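Local coordinates for PUA domain-containing protein (Aeropyrum pernix, PDB 2CX0) that has no established function but, carrying a PUA domain behind a pre-PUA region, probably binds RNA and may act in translation initiation, at residues A15-K20 and D44-K49. Sequence-based numbering, arbitrary orientation.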
# COMPACT_ATOMS: atom_id res chain seq x y z
N ALA A 15 -10.78 16.47 9.34
CA ALA A 15 -10.68 16.31 7.89
C ALA A 15 -10.73 17.69 7.22
O ALA A 15 -11.32 18.61 7.77
CB ALA A 15 -11.84 15.46 7.38
N ARG A 16 -10.10 17.83 6.06
CA ARG A 16 -10.16 19.10 5.31
C ARG A 16 -9.86 18.78 3.85
O ARG A 16 -9.29 17.76 3.52
CB ARG A 16 -9.15 20.14 5.83
CG ARG A 16 -7.71 19.80 5.58
CD ARG A 16 -6.82 20.95 5.98
NE ARG A 16 -5.38 20.70 5.77
CZ ARG A 16 -4.78 20.73 4.59
NH1 ARG A 16 -5.47 20.99 3.48
NH2 ARG A 16 -3.47 20.58 4.52
N ALA A 17 -10.29 19.68 2.97
CA ALA A 17 -10.07 19.52 1.54
C ALA A 17 -8.63 19.83 1.29
O ALA A 17 -8.01 20.55 2.08
CB ALA A 17 -11.01 20.47 0.75
N LEU A 18 -8.02 19.18 0.29
CA LEU A 18 -6.64 19.50 -0.06
C LEU A 18 -6.74 20.78 -0.86
O LEU A 18 -7.69 20.97 -1.62
CB LEU A 18 -5.99 18.45 -1.00
CG LEU A 18 -5.03 17.43 -0.39
CD1 LEU A 18 -5.69 16.75 0.75
CD2 LEU A 18 -4.61 16.42 -1.48
N SER A 19 -5.76 21.64 -0.71
CA SER A 19 -5.71 22.89 -1.48
C SER A 19 -5.36 22.56 -2.92
O SER A 19 -4.87 21.45 -3.22
CB SER A 19 -4.64 23.83 -0.93
OG SER A 19 -3.33 23.31 -1.14
N LYS A 20 -5.55 23.51 -3.82
CA LYS A 20 -5.20 23.28 -5.21
C LYS A 20 -3.68 23.05 -5.30
O LYS A 20 -3.23 22.18 -6.02
CB LYS A 20 -5.61 24.48 -6.08
CG LYS A 20 -5.33 24.28 -7.55
CD LYS A 20 -5.81 25.44 -8.40
CE LYS A 20 -5.38 25.29 -9.90
NZ LYS A 20 -5.98 26.35 -10.78
N ASP A 44 -12.53 13.96 -5.55
CA ASP A 44 -12.54 14.70 -4.31
C ASP A 44 -11.40 14.17 -3.39
O ASP A 44 -11.40 12.99 -2.94
CB ASP A 44 -13.86 14.45 -3.65
CG ASP A 44 -14.12 15.38 -2.52
OD1 ASP A 44 -13.18 16.11 -2.12
OD2 ASP A 44 -15.25 15.36 -2.02
N LEU A 45 -10.45 15.04 -3.11
CA LEU A 45 -9.27 14.69 -2.32
C LEU A 45 -9.33 15.41 -0.99
O LEU A 45 -9.44 16.64 -0.94
CB LEU A 45 -8.01 15.12 -3.07
CG LEU A 45 -7.19 14.21 -3.99
CD1 LEU A 45 -8.08 13.12 -4.62
CD2 LEU A 45 -6.45 15.09 -5.05
N ARG A 46 -9.28 14.66 0.10
CA ARG A 46 -9.31 15.24 1.43
C ARG A 46 -8.19 14.63 2.29
O ARG A 46 -7.75 13.50 2.08
CB ARG A 46 -10.68 14.99 2.10
CG ARG A 46 -11.89 15.55 1.32
CD ARG A 46 -13.23 15.35 2.05
NE ARG A 46 -13.33 16.06 3.33
CZ ARG A 46 -13.57 17.36 3.48
NH1 ARG A 46 -13.73 18.17 2.42
NH2 ARG A 46 -13.67 17.86 4.70
N LEU A 47 -7.78 15.37 3.27
CA LEU A 47 -6.75 14.93 4.20
C LEU A 47 -7.45 14.67 5.52
O LEU A 47 -8.07 15.60 6.10
CB LEU A 47 -5.70 16.02 4.40
CG LEU A 47 -4.60 15.69 5.41
CD1 LEU A 47 -3.65 14.59 4.78
CD2 LEU A 47 -3.82 16.96 5.67
N VAL A 48 -7.37 13.42 5.97
CA VAL A 48 -7.96 13.03 7.25
C VAL A 48 -6.84 12.75 8.27
O VAL A 48 -5.92 11.96 8.00
CB VAL A 48 -8.75 11.74 7.09
CG1 VAL A 48 -9.31 11.29 8.41
CG2 VAL A 48 -9.85 11.97 6.04
N LYS A 49 -6.88 13.43 9.39
CA LYS A 49 -5.90 13.22 10.47
C LYS A 49 -6.64 12.51 11.60
O LYS A 49 -7.71 12.97 12.03
CB LYS A 49 -5.38 14.54 10.98
CG LYS A 49 -4.29 15.15 10.14
CD LYS A 49 -3.63 16.32 10.88
CE LYS A 49 -4.23 17.66 10.47
NZ LYS A 49 -3.74 18.80 11.38
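Arg16 and Leu47 form the hydrogen-bonded pair of an antiparallel strand pairing in the six-stranded sheet of the pre-PUA region, where strand 9-17 ends beside the start of strand 45-51. Leu47 N reaches Arg16 O over 2.8 Å in a nearly straight bond (166°), while the return bond from Arg16 N to Leu47 O, 3.0 Å, is more bent. Past the strand end, Leu18 N still bonds Leu45 O at 3.2 Å, carrying the pairing to the point where Ser19 N-caps helix 20-30. Leu18 lays CD1 against Leu47 CB at 3.7 Å and CD2 against Leu45 CB, whose side chain also meets Leu26 of that helix. On the same side, Arg16 runs extended alongside Leu47, and Leu47 CD2 sits over one face of its guanidinium, 3.8 Å from Arg16 NH2. That group is held by a salt bridge to Glu22 and by a weak hydrogen bond from Arg16 NH1 to Ala17 O. Arg46, bent at chi3 (64°), folds back so that its guanidinium lies flat over the peptide joining Arg16 to Ala17. Backbone bonds thus set the register, while the Arg46 guanidinium covers a peptide and that of Arg16 a leucine methyl, its charge probably offset by Glu22.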